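Local coordinates for uncharacterized protein SP1917 (PDB 3C9P) that is of unknown function but folds as a small, mainly helical single-chain protein of the DUF2200 family conserved in bacteria, at residues A[21-24]-A[25-28]; A[103-107]-A[108-112]; A[4-7]-A[8-11]; A[91-94]-A[95-98]; A[113-116]-A[117-121]. All coordinates share one frame; numbering follows the deposited sequence.

Interaction 1 of 5, residues A[21-24]-A[25-28]; sequences IAKV and ERKG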
loop_
_atom_site.group_PDB
_atom_site.type_symbol
_atom_site.label_atom_id
_atom_site.label_comp_id
_atom_site.label_asym_id
_atom_site.label_seq_id
_atom_site.Cartn_x
_atom_site.Cartn_y
_atom_site.Cartn_z
ATOM N N ILE A 21 9.217 -0.525 2.348
ATOM C CA ILE A 21 10.353 -0.085 1.533
ATOM C C ILE A 21 11.543 -1.035 1.658
ATOM O O ILE A 21 12.163 -1.398 0.655
ATOM C CB ILE A 21 10.756 1.365 1.876
ATOM C CG1 ILE A 21 9.677 2.323 1.344
ATOM C CG2 ILE A 21 12.143 1.716 1.263
ATOM C CD1 ILE A 21 9.704 3.664 1.939
ATOM N N ALA A 22 11.850 -1.454 2.877
ATOM C CA ALA A 22 12.978 -2.359 3.088
ATOM C C ALA A 22 12.789 -3.674 2.326
ATOM O O ALA A 22 13.747 -4.176 1.776
ATOM C CB ALA A 22 13.202 -2.618 4.565
ATOM N N LYS A 23 11.563 -4.224 2.338
ATOM C CA LYS A 23 11.223 -5.429 1.576
ATOM C C LYS A 23 11.542 -5.231 0.103
ATOM O O LYS A 23 12.165 -6.088 -0.533
ATOM C CB LYS A 23 9.725 -5.748 1.725
ATOM C CG LYS A 23 9.327 -6.233 3.103
ATOM C CD LYS A 23 7.875 -5.915 3.421
ATOM C CE LYS A 23 7.570 -6.157 4.902
ATOM N NZ LYS A 23 6.369 -5.376 5.335
ATOM N N VAL A 24 11.106 -4.095 -0.447
ATOM C CA VAL A 24 11.338 -3.837 -1.864
ATOM C C VAL A 24 12.825 -3.620 -2.165
ATOM O O VAL A 24 13.356 -4.150 -3.149
ATOM C CB VAL A 24 10.477 -2.659 -2.359
ATOM C CG1 VAL A 24 10.840 -2.285 -3.795
ATOM C CG2 VAL A 24 8.993 -3.037 -2.260
ATOM N N GLU A 25 13.513 -2.868 -1.317
ATOM C CA GLU A 25 14.950 -2.632 -1.552
ATOM C C GLU A 25 15.767 -3.895 -1.446
ATOM O O GLU A 25 16.723 -4.072 -2.213
ATOM C CB GLU A 25 15.486 -1.539 -0.631
ATOM C CG GLU A 25 14.930 -0.157 -1.033
ATOM C CD GLU A 25 15.658 0.997 -0.337
ATOM O OE1 GLU A 25 16.335 0.756 0.672
ATOM O OE2 GLU A 25 15.567 2.141 -0.813
ATOM N N ARG A 26 15.410 -4.776 -0.505
ATOM C CA ARG A 26 16.083 -6.084 -0.356
ATOM C C ARG A 26 15.995 -6.942 -1.616
ATOM O O ARG A 26 16.851 -7.823 -1.865
ATOM C CB ARG A 26 15.512 -6.854 0.857
ATOM C CG ARG A 26 16.107 -6.356 2.198
ATOM C CD ARG A 26 15.868 -7.335 3.351
ATOM N NE ARG A 26 14.438 -7.615 3.524
ATOM C CZ ARG A 26 13.637 -6.947 4.353
ATOM N NH1 ARG A 26 14.120 -5.960 5.108
ATOM N NH2 ARG A 26 12.350 -7.278 4.434
ATOM N N LYS A 27 14.965 -6.682 -2.413
ATOM C CA LYS A 27 14.779 -7.392 -3.686
ATOM C C LYS A 27 15.171 -6.566 -4.901
ATOM O O LYS A 27 14.755 -6.874 -6.029
ATOM C CB LYS A 27 13.339 -7.900 -3.817
ATOM C CG LYS A 27 12.894 -8.807 -2.669
ATOM C CD LYS A 27 13.865 -9.976 -2.522
ATOM C CE LYS A 27 13.432 -10.955 -1.436
ATOM N NZ LYS A 27 14.486 -12.053 -1.319
ATOM N N GLY A 28 15.976 -5.542 -4.678
ATOM C CA GLY A 28 16.544 -4.759 -5.774
ATOM C C GLY A 28 15.672 -3.645 -6.336
ATOM O O GLY A 28 16.071 -2.971 -7.296
#
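R26 reaches back over A22 and K23 because its CG stands beside the backbone N (chi1 -80°) and the chain then bends at chi3 (-56°), which folds the guanidinium over the preceding turn. This is the C-terminal end of helix 13-26, closed by a Schellman motif with G28 as its C-prime residue. One face of the guanidinium looks down on the carbonyl of A22, whose O lies 3.7 Å below the plane, offset toward the rim. At the ends of the group, NH1 of R26 packs on CB of A22 at 3.5 Å, and NH2 meets CG of K23, in the conformer given, at the same distance; the K23 ammonium itself lies 6.3 Å (NZ to NH2) from the guanidinium. One residue earlier, E25 and I21 run alongside each other, CG2 of I21 touching CD of E25 at 3.9 Å. I21 and V24 face inward, I21 against A31 and H35 of helix 31-42, V24 against V34 of that helix and V103 and L106 of helix 91-107. The backbone bonds are straight at first: E25 N gives to I21 O at 2.8 Å, with an N-H...O angle of 166°. The helix ends here: G28, at positive phi, brings its N to E25 O at 3.0 Å, and K27 N binds V24 O at 3.1 Å.

Interaction 2 of 5, residues A[103-107]-A[108-112]; sequences VDWLA and KGKTS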
loop_
_atom_site.group_PDB
_atom_site.type_symbol
_atom_site.label_atom_id
_atom_site.label_comp_id
_atom_site.label_asym_id
_atom_site.label_seq_id
_atom_site.Cartn_x
_atom_site.Cartn_y
_atom_site.Cartn_z
ATOM N N VAL A 103 2.865 -3.651 -3.405
ATOM C CA VAL A 103 4.240 -3.706 -2.960
ATOM C C VAL A 103 4.809 -5.088 -3.264
ATOM O O VAL A 103 5.986 -5.213 -3.603
ATOM C CB VAL A 103 4.368 -3.381 -1.450
ATOM C CG1 VAL A 103 5.771 -3.622 -0.970
ATOM C CG2 VAL A 103 4.039 -1.896 -1.225
ATOM N N ASP A 104 3.975 -6.118 -3.160
ATOM C CA ASP A 104 4.440 -7.462 -3.567
ATOM C C ASP A 104 4.862 -7.492 -5.036
ATOM O O ASP A 104 5.919 -8.053 -5.356
ATOM C CB ASP A 104 3.405 -8.524 -3.274
ATOM C CG ASP A 104 4.017 -9.930 -3.229
ATOM O OD1 ASP A 104 5.098 -10.121 -2.615
ATOM O OD2 ASP A 104 3.397 -10.827 -3.819
ATOM N N TRP A 105 4.087 -6.859 -5.921
ATOM C CA TRP A 105 4.520 -6.722 -7.320
ATOM C C TRP A 105 5.890 -6.051 -7.436
ATOM O O TRP A 105 6.712 -6.498 -8.209
ATOM C CB TRP A 105 3.504 -5.970 -8.193
ATOM C CG TRP A 105 2.254 -6.738 -8.494
ATOM C CD1 TRP A 105 0.975 -6.414 -8.089
ATOM C CD2 TRP A 105 2.139 -7.941 -9.270
ATOM N NE1 TRP A 105 0.082 -7.348 -8.565
ATOM C CE2 TRP A 105 0.764 -8.299 -9.284
ATOM C CE3 TRP A 105 3.062 -8.759 -9.945
ATOM C CZ2 TRP A 105 0.287 -9.435 -9.953
ATOM C CZ3 TRP A 105 2.586 -9.916 -10.614
ATOM C CH2 TRP A 105 1.201 -10.238 -10.610
ATOM N N LEU A 106 6.118 -4.973 -6.686
ATOM C CA LEU A 106 7.429 -4.306 -6.687
ATOM C C LEU A 106 8.574 -5.222 -6.208
ATOM O O LEU A 106 9.668 -5.213 -6.811
ATOM C CB LEU A 106 7.391 -2.997 -5.879
ATOM C CG LEU A 106 6.319 -1.974 -6.276
ATOM C CD1 LEU A 106 6.345 -0.761 -5.345
ATOM C CD2 LEU A 106 6.498 -1.541 -7.712
ATOM N N ALA A 107 8.335 -5.992 -5.137
ATOM C CA ALA A 107 9.336 -6.928 -4.593
ATOM C C ALA A 107 9.618 -8.024 -5.594
ATOM O O ALA A 107 10.716 -8.602 -5.631
ATOM C CB ALA A 107 8.868 -7.526 -3.284
ATOM N N LYS A 108 8.622 -8.284 -6.433
ATOM C CA LYS A 108 8.746 -9.241 -7.497
ATOM C C LYS A 108 9.274 -8.654 -8.817
ATOM O O LYS A 108 9.290 -9.342 -9.835
ATOM C CB LYS A 108 7.417 -9.965 -7.683
ATOM C CG LYS A 108 7.460 -11.272 -6.999
ATOM C CD LYS A 108 6.232 -11.620 -6.246
ATOM C CE LYS A 108 6.654 -11.806 -4.822
ATOM N NZ LYS A 108 6.016 -12.987 -4.238
ATOM N N GLY A 109 9.708 -7.394 -8.802
ATOM C CA GLY A 109 10.484 -6.865 -9.933
ATOM C C GLY A 109 9.716 -5.990 -10.919
ATOM O O GLY A 109 10.269 -5.536 -11.926
ATOM N N LYS A 110 8.450 -5.725 -10.650
ATOM C CA LYS A 110 7.716 -4.765 -11.493
ATOM C C LYS A 110 8.106 -3.319 -11.185
ATOM O O LYS A 110 8.424 -2.954 -10.043
ATOM C CB LYS A 110 6.195 -4.919 -11.331
ATOM C CG LYS A 110 5.672 -6.315 -11.588
ATOM C CD LYS A 110 5.857 -6.718 -13.034
ATOM C CE LYS A 110 5.057 -7.974 -13.344
ATOM N NZ LYS A 110 5.577 -8.628 -14.587
ATOM N N THR A 111 8.069 -2.469 -12.201
ATOM C CA THR A 111 8.232 -1.054 -11.914
ATOM C C THR A 111 6.871 -0.524 -11.450
ATOM O O THR A 111 5.834 -1.203 -11.590
ATOM C CB THR A 111 8.666 -0.275 -13.154
ATOM O OG1 THR A 111 7.619 -0.369 -14.117
ATOM C CG2 THR A 111 9.978 -0.853 -13.756
ATOM N N SER A 112 6.850 0.686 -10.910
ATOM C CA SER A 112 5.573 1.258 -10.518
ATOM C C SER A 112 4.698 1.503 -11.735
ATOM O O SER A 112 3.480 1.323 -11.665
ATOM C CB SER A 112 5.757 2.526 -9.673
ATOM O OG SER A 112 6.447 3.515 -10.395
HETATM O O HOH W 1 10.503 -3.088 -8.280
#
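D104 and K108 meet across one turn: both carboxylate oxygens of D104 lie near the lysine ammonium, OD1 at 3.4 Å from NZ of K108 in a long salt bridge, with a weak hydrogen bond from NZ to OD2. CE of K108 comes closer still, 3.2 Å from OD1 of D104. D104 reaches it with CG turned away from its own N, alongside the carbonyl carbon (chi1 -160°), and the lysine chain is bent at three successive torsions. Further round, the K110 chain runs alongside the W105 indole, CE3 of the ring touching CG of K110 at 3.9 Å. The pyrrole end of W105 is fixed from outside, NE1 bonding to OH of Y119, while K118 makes a cation-pi contact with the ring. L106 turns into the core, where S33, V34 and V37 of helix 31-42 and V24 of helix 13-26 surround it, and its CD2 touches O of K110. Behind these side chains stands the backbone: K110 N binds W105 O at 3.1 Å and G109 N binds L106 O at 3.0 Å. A water adds a second tie, giving one hydrogen bond to L106 O and another to K110 O, each 2.7 Å. With G109 at positive phi as the C-prime residue, this is the Schellman motif that ends helix 91-107, followed closely by T111 as N-cap of helix 112-119.

Interaction 3 of 5, residues A[4-7]-A[8-11]; sequences MSQK and LYNM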
loop_
_atom_site.group_PDB
_atom_site.type_symbol
_atom_site.label_atom_id
_atom_site.label_comp_id
_atom_site.label_asym_id
_atom_site.label_seq_id
_atom_site.Cartn_x
_atom_site.Cartn_y
_atom_site.Cartn_z
HETATM N N MSE A 4 -1.760 -9.380 11.019
HETATM C CA MSE A 4 -3.048 -9.822 10.474
HETATM C C MSE A 4 -4.264 -9.237 11.175
HETATM O O MSE A 4 -5.380 -9.368 10.673
HETATM C CB MSE A 4 -3.139 -11.335 10.620
HETATM C CG MSE A 4 -1.872 -12.030 10.217
HETATM SE SE MSE A 4 -1.864 -11.994 8.279
HETATM C CE MSE A 4 -2.760 -13.753 8.151
ATOM N N SER A 5 -4.045 -8.655 12.354
ATOM C CA SER A 5 -5.136 -8.191 13.189
ATOM C C SER A 5 -5.190 -6.667 13.227
ATOM O O SER A 5 -4.346 -5.981 12.625
ATOM C CB SER A 5 -5.032 -8.800 14.611
ATOM O OG SER A 5 -4.115 -8.083 15.432
ATOM N N GLN A 6 -6.179 -6.152 13.957
ATOM C CA GLN A 6 -6.384 -4.715 14.126
ATOM C C GLN A 6 -5.289 -4.058 14.981
ATOM O O GLN A 6 -5.184 -2.837 15.011
ATOM C CB GLN A 6 -7.775 -4.450 14.710
ATOM C CG GLN A 6 -8.894 -4.973 13.775
ATOM C CD GLN A 6 -10.287 -4.451 14.120
ATOM O OE1 GLN A 6 -10.558 -4.083 15.247
ATOM N NE2 GLN A 6 -11.175 -4.435 13.130
ATOM N N LYS A 7 -4.474 -4.867 15.656
ATOM C CA LYS A 7 -3.250 -4.363 16.299
ATOM C C LYS A 7 -2.391 -3.568 15.299
ATOM O O LYS A 7 -1.756 -2.581 15.669
ATOM C CB LYS A 7 -2.436 -5.506 16.956
ATOM C CG LYS A 7 -3.173 -6.099 18.178
ATOM C CD LYS A 7 -2.480 -7.271 18.885
ATOM C CE LYS A 7 -3.486 -7.885 19.898
ATOM N NZ LYS A 7 -3.043 -9.155 20.575
ATOM N N LEU A 8 -2.400 -3.981 14.037
ATOM C CA LEU A 8 -1.705 -3.230 12.983
ATOM C C LEU A 8 -2.119 -1.746 12.896
ATOM O O LEU A 8 -1.288 -0.871 12.638
ATOM C CB LEU A 8 -1.947 -3.896 11.622
ATOM C CG LEU A 8 -1.271 -3.288 10.402
ATOM C CD1 LEU A 8 0.278 -3.248 10.525
ATOM C CD2 LEU A 8 -1.679 -4.096 9.187
ATOM N N TYR A 9 -3.401 -1.474 13.079
ATOM C CA TYR A 9 -3.914 -0.117 12.893
ATOM C C TYR A 9 -3.241 0.884 13.826
ATOM O O TYR A 9 -3.178 2.065 13.512
ATOM C CB TYR A 9 -5.414 -0.073 13.135
ATOM C CG TYR A 9 -6.262 -0.973 12.262
ATOM C CD1 TYR A 9 -5.743 -1.584 11.099
ATOM C CD2 TYR A 9 -7.609 -1.189 12.583
ATOM C CE1 TYR A 9 -6.521 -2.394 10.317
ATOM C CE2 TYR A 9 -8.411 -1.995 11.789
ATOM C CZ TYR A 9 -7.848 -2.602 10.665
ATOM O OH TYR A 9 -8.639 -3.390 9.879
ATOM N N ASN A 10 -2.765 0.418 14.981
ATOM C CA ASN A 10 -2.219 1.307 15.980
ATOM C C ASN A 10 -0.707 1.336 15.986
ATOM O O ASN A 10 -0.119 2.060 16.787
ATOM C CB ASN A 10 -2.766 0.950 17.362
ATOM C CG ASN A 10 -4.283 0.983 17.390
ATOM O OD1 ASN A 10 -4.898 1.908 16.846
ATOM N ND2 ASN A 10 -4.898 -0.058 17.970
HETATM N N MSE A 11 -0.078 0.547 15.113
HETATM C CA MSE A 11 1.381 0.636 14.919
HETATM C C MSE A 11 1.712 1.915 14.171
HETATM O O MSE A 11 0.929 2.370 13.356
HETATM C CB MSE A 11 1.909 -0.591 14.195
HETATM C CG MSE A 11 1.629 -1.863 15.021
HETATM SE SE MSE A 11 2.397 -3.401 14.103
HETATM C CE MSE A 11 1.349 -4.834 14.982
#
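Q6 O takes the backbone N-H of Y9 at 3.0 Å, the shortest polar bond across this turn, and the donor stands well above the carbonyl plane. The Y9 ring also lies against Q6: CA of Q6 sits over its centre, 4.0 Å from the centroid and only 9° off the normal, which makes a CH-pi contact, while CG of Q6 reaches CE2 of the ring at 3.6 Å. The amide of Q6 crosses the ring obliquely, the two planes 38° apart. Both polar ends then converge on one acceptor beyond the turn: OH of Y9 and NE2 of Q6 each hydrogen-bond to OD2 of D90, just ahead of helix 91-107, so a single carboxylate oxygen holds both side chains at their tips. The backbone here coils tightly, with L8 N bonding to S5 O at 3.1 Å and N10 N to K7 O at 3.2 Å, each bond reaching back three residues. At its start S5 forms an ST turn, its OG accepting from K7 N at 3.2 Å. The ring of Y9 is buried on L92, M93 and I96 of helix 91-107, and L8 rests on Y59 of helix 59-64. M11, a selenomethionine, has CG anti to its carbonyl carbon (chi1 -61°), which puts CG 3.5 Å from O of K7; the extended remainder carries CE toward the same carbonyl.

Interaction 4 of 5, residues A[91-94]-A[95-98]; sequences PLMQ and EIRR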
loop_
_atom_site.group_PDB
_atom_site.type_symbol
_atom_site.label_atom_id
_atom_site.label_comp_id
_atom_site.label_asym_id
_atom_site.label_seq_id
_atom_site.Cartn_x
_atom_site.Cartn_y
_atom_site.Cartn_z
ATOM N N PRO A 91 -13.070 -3.074 6.070
ATOM C CA PRO A 91 -12.726 -2.215 4.948
ATOM C C PRO A 91 -11.369 -1.553 5.077
ATOM O O PRO A 91 -10.719 -1.275 4.061
ATOM C CB PRO A 91 -13.840 -1.141 4.945
ATOM C CG PRO A 91 -14.464 -1.219 6.284
ATOM C CD PRO A 91 -14.263 -2.602 6.794
ATOM N N LEU A 92 -10.948 -1.284 6.309
ATOM C CA LEU A 92 -9.641 -0.667 6.517
ATOM C C LEU A 92 -8.547 -1.682 6.212
ATOM O O LEU A 92 -7.614 -1.369 5.481
ATOM C CB LEU A 92 -9.488 -0.111 7.934
ATOM C CG LEU A 92 -8.147 0.575 8.260
ATOM C CD1 LEU A 92 -7.878 1.755 7.325
ATOM C CD2 LEU A 92 -8.164 1.064 9.721
HETATM N N MSE A 93 -8.658 -2.889 6.772
HETATM C CA MSE A 93 -7.701 -3.946 6.464
HETATM C C MSE A 93 -7.674 -4.224 4.938
HETATM O O MSE A 93 -6.635 -4.563 4.374
HETATM C CB MSE A 93 -8.035 -5.222 7.230
HETATM C CG MSE A 93 -6.959 -6.338 7.141
HETATM SE SE MSE A 93 -5.196 -5.720 7.807
HETATM C CE MSE A 93 -5.514 -5.973 9.714
ATOM N N GLN A 94 -8.826 -4.123 4.280
ATOM C CA GLN A 94 -8.869 -4.421 2.855
ATOM C C GLN A 94 -7.996 -3.449 2.040
ATOM O O GLN A 94 -7.270 -3.898 1.158
ATOM C CB GLN A 94 -10.316 -4.517 2.355
ATOM C CG GLN A 94 -10.457 -4.985 0.938
ATOM C CD GLN A 94 -11.915 -5.101 0.503
ATOM O OE1 GLN A 94 -12.669 -4.127 0.530
ATOM N NE2 GLN A 94 -12.309 -6.290 0.088
ATOM N N GLU A 95 -8.031 -2.149 2.355
ATOM C CA GLU A 95 -7.179 -1.140 1.683
ATOM C C GLU A 95 -5.703 -1.383 1.998
ATOM O O GLU A 95 -4.841 -1.240 1.132
ATOM C CB GLU A 95 -7.562 0.299 2.090
ATOM C CG GLU A 95 -9.050 0.693 1.850
ATOM C CD GLU A 95 -9.520 0.545 0.395
ATOM O OE1 GLU A 95 -8.744 0.080 -0.463
ATOM O OE2 GLU A 95 -10.684 0.911 0.111
ATOM N N ILE A 96 -5.423 -1.746 3.248
ATOM C CA ILE A 96 -4.056 -2.034 3.691
ATOM C C ILE A 96 -3.502 -3.213 2.886
ATOM O O ILE A 96 -2.357 -3.176 2.420
ATOM C CB ILE A 96 -4.016 -2.324 5.210
ATOM C CG1 ILE A 96 -4.164 -0.999 5.988
ATOM C CG2 ILE A 96 -2.746 -3.129 5.621
ATOM C CD1 ILE A 96 -4.328 -1.131 7.561
ATOM N N ARG A 97 -4.314 -4.255 2.728
ATOM C CA ARG A 97 -3.880 -5.448 2.005
ATOM C C ARG A 97 -3.764 -5.175 0.515
ATOM O O ARG A 97 -2.931 -5.778 -0.142
ATOM C CB ARG A 97 -4.797 -6.639 2.277
ATOM C CG ARG A 97 -4.703 -7.168 3.725
ATOM C CD ARG A 97 -3.285 -7.708 4.001
ATOM N NE ARG A 97 -3.190 -8.345 5.310
ATOM C CZ ARG A 97 -2.367 -7.966 6.285
ATOM N NH1 ARG A 97 -1.554 -6.941 6.125
ATOM N NH2 ARG A 97 -2.357 -8.631 7.429
ATOM N N ARG A 98 -4.569 -4.256 -0.017
ATOM C CA ARG A 98 -4.379 -3.858 -1.429
ATOM C C ARG A 98 -3.016 -3.189 -1.617
ATOM O O ARG A 98 -2.311 -3.485 -2.597
ATOM C CB ARG A 98 -5.503 -2.942 -1.922
ATOM C CG ARG A 98 -6.823 -3.642 -2.119
ATOM C CD ARG A 98 -7.931 -2.649 -2.420
ATOM N NE ARG A 98 -9.173 -3.367 -2.716
ATOM C CZ ARG A 98 -10.397 -2.974 -2.389
ATOM N NH1 ARG A 98 -10.605 -1.852 -1.710
ATOM N NH2 ARG A 98 -11.428 -3.723 -2.745
HETATM O O HOH W 2 -14.097 -3.624 -2.005
#
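The guanidinium groups of R97 and R98 are each covered on one face by a side chain of the preceding turn, M93 and Q94 respectively. The R97 group has SE of the selenomethionine M93 over its centre, 3.9 Å above the plane; the R98 group has CG of Q94 over its centre at the same height. Beyond CG, the Q94 amide stacks on the R98 guanidinium, the planes 25° apart. At the edge of the R98 group, in its plane, stand E95 and a water. NH1 of R98 forms a salt bridge to OE1 of E95 at 3.0 Å, lying in the guanidinium plane but reaching OE1 from above the carboxylate plane, and the water accepts from NH2 at 2.8 Å while donating to OE1 of Q94, linking the two stacked groups.

This is the first part of helix 91-107, and the i to i+4 pairs M93-R97 and Q94-R98 follow its backbone bonds, such as R97 N to M93 O at 2.9 Å. M93 can lie alongside R97 because its CG is anti to the backbone N (chi1 -171°) and its chain then bends twice. Further out, OE2 of E95 pairs with R73, NE2 of Q94 bonds to O of I85, and R97 uses D100 and the carbonyl of A3. Elsewhere, CG of L92 packs against CD1 of I96 at 4.2 Å, where both touch F63 of helix 59-64.

Interaction 5 of 5, residues A[113-116]-A[117-121]; sequences QQVL and EKYEK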
loop_
_atom_site.group_PDB
_atom_site.type_symbol
_atom_site.label_atom_id
_atom_site.label_comp_id
_atom_site.label_asym_id
_atom_site.label_seq_id
_atom_site.Cartn_x
_atom_site.Cartn_y
_atom_site.Cartn_z
ATOM N N GLN A 113 5.306 1.905 -12.859
ATOM C CA GLN A 113 4.581 2.064 -14.130
ATOM C C GLN A 113 3.880 0.751 -14.529
ATOM O O GLN A 113 2.691 0.730 -14.896
ATOM C CB GLN A 113 5.534 2.543 -15.243
ATOM C CG GLN A 113 4.861 2.818 -16.595
ATOM C CD GLN A 113 5.862 3.083 -17.724
ATOM O OE1 GLN A 113 7.044 3.352 -17.483
ATOM N NE2 GLN A 113 5.394 2.989 -18.961
ATOM N N GLN A 114 4.605 -0.361 -14.440
ATOM C CA GLN A 114 3.998 -1.685 -14.759
ATOM C C GLN A 114 2.854 -2.082 -13.814
ATOM O O GLN A 114 1.849 -2.679 -14.224
ATOM C CB GLN A 114 5.064 -2.771 -14.743
ATOM C CG GLN A 114 5.979 -2.705 -15.983
ATOM C CD GLN A 114 7.168 -3.624 -15.876
ATOM O OE1 GLN A 114 7.749 -3.785 -14.801
ATOM N NE2 GLN A 114 7.546 -4.243 -17.001
ATOM N N VAL A 115 3.016 -1.757 -12.536
ATOM C CA VAL A 115 1.973 -2.008 -11.556
ATOM C C VAL A 115 0.700 -1.199 -11.839
ATOM O O VAL A 115 -0.404 -1.764 -11.836
ATOM C CB VAL A 115 2.501 -1.793 -10.119
ATOM C CG1 VAL A 115 1.366 -1.902 -9.108
ATOM C CG2 VAL A 115 3.556 -2.830 -9.830
ATOM N N LEU A 116 0.841 0.104 -12.072
ATOM C CA LEU A 116 -0.291 0.938 -12.441
ATOM C C LEU A 116 -0.921 0.446 -13.744
ATOM O O LEU A 116 -2.145 0.383 -13.865
ATOM C CB LEU A 116 0.133 2.415 -12.580
ATOM C CG LEU A 116 -0.027 3.344 -11.357
ATOM C CD1 LEU A 116 0.653 2.811 -10.117
ATOM C CD2 LEU A 116 0.455 4.809 -11.683
ATOM N N GLU A 117 -0.080 0.083 -14.717
ATOM C CA GLU A 117 -0.594 -0.389 -16.004
ATOM C C GLU A 117 -1.431 -1.653 -15.841
ATOM O O GLU A 117 -2.399 -1.849 -16.561
ATOM C CB GLU A 117 0.535 -0.587 -17.009
ATOM C CG GLU A 117 0.996 0.747 -17.599
ATOM C CD GLU A 117 2.079 0.599 -18.636
ATOM O OE1 GLU A 117 2.247 -0.522 -19.161
ATOM O OE2 GLU A 117 2.760 1.609 -18.928
ATOM N N LYS A 118 -1.077 -2.477 -14.861
ATOM C CA LYS A 118 -1.817 -3.694 -14.531
ATOM C C LYS A 118 -3.252 -3.399 -14.099
ATOM O O LYS A 118 -4.172 -4.152 -14.425
ATOM C CB LYS A 118 -1.087 -4.449 -13.419
ATOM C CG LYS A 118 -1.570 -5.850 -13.137
ATOM C CD LYS A 118 -0.604 -6.553 -12.142
ATOM C CE LYS A 118 0.596 -7.222 -12.841
ATOM N NZ LYS A 118 0.137 -8.346 -13.754
ATOM N N TYR A 119 -3.445 -2.316 -13.353
ATOM C CA TYR A 119 -4.724 -2.101 -12.692
ATOM C C TYR A 119 -5.529 -0.974 -13.305
ATOM O O TYR A 119 -6.724 -0.874 -13.059
ATOM C CB TYR A 119 -4.536 -1.907 -11.184
ATOM C CG TYR A 119 -4.026 -3.169 -10.490
ATOM C CD1 TYR A 119 -4.842 -4.291 -10.364
ATOM C CD2 TYR A 119 -2.701 -3.243 -9.998
ATOM C CE1 TYR A 119 -4.366 -5.474 -9.753
ATOM C CE2 TYR A 119 -2.217 -4.424 -9.373
ATOM C CZ TYR A 119 -3.062 -5.512 -9.231
ATOM O OH TYR A 119 -2.605 -6.674 -8.628
ATOM N N GLU A 120 -4.883 -0.124 -14.097
ATOM C CA GLU A 120 -5.635 0.941 -14.733
ATOM C C GLU A 120 -6.407 0.327 -15.901
ATOM O O GLU A 120 -5.875 -0.387 -16.751
ATOM C CB GLU A 120 -4.776 2.181 -15.050
ATOM C CG GLU A 120 -4.582 3.083 -13.801
ATOM C CD GLU A 120 -3.873 4.432 -14.055
ATOM O OE1 GLU A 120 -2.937 4.495 -14.876
ATOM O OE2 GLU A 120 -4.244 5.440 -13.404
ATOM N N LYS A 121 -7.717 0.510 -15.873
ATOM C CA LYS A 121 -8.539 -0.137 -16.876
ATOM C C LYS A 121 -9.113 0.914 -17.813
ATOM O O LYS A 121 -9.585 1.947 -17.354
ATOM C CB LYS A 121 -9.639 -0.949 -16.221
ATOM C CG LYS A 121 -9.126 -2.000 -15.233
ATOM C CD LYS A 121 -8.382 -3.138 -15.931
ATOM C CE LYS A 121 -7.931 -4.177 -14.868
ATOM N NZ LYS A 121 -7.157 -5.283 -15.476
#
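V115 and Y119 form the packed side of helix 112-119, and Q113 with E117 its exposed one. In the packed part CG1 of V115 approaches CD2 of the Y119 ring at 4.4 Å, and the carbonyl O of V115 comes within 3.3 Å of the same CD2. L102, W105 and L106 of helix 91-107 cover V115, and Y119 rests on L102 and on W40 of helix 31-42. On the exposed side the contact is polar. The Q113 and E117 chains run alongside each other, and in one of the two conformers of Q113 its NE2 gives a hydrogen bond of 3.0 Å to OE2 of E117, from the syn side but 28° out of the carboxylate plane, a bond that is probably not permanent. The amide and carboxylate are turned 68° apart. Q113 gets there with CG anti to its backbone N (chi1 -177°) and the rest of the chain extended. E120 is the first residue to leave helical angles. Here L116 O accepts two backbone bonds, from Y119 N at 3.0 Å, which comes from above the carbonyl plane, and from E120 N at 2.8 Å, the donor lying close to the line of the C=O bond.

Interaction 4 is the buried contact of the set; the other four are partly buried and carry more exposed residues. Interactions 2 and 4 occupy the two ends of helix 91-107, about 18 Å apart between centres, one a helix end closed by backbone bonds and the other built on two guanidinium groups, one under a selenium and one under an amide. Interactions 1 and 2 both finish helices with Schellman motifs and touch directly, V24 CG2 lying 3.5 Å from V103 CG1. Interaction 2 also runs into interaction 5 through packing of W105 on V115 and K118. At the far end of the molecule, the N-terminal turn of interaction 3 lies against interaction 4, chiefly around M93.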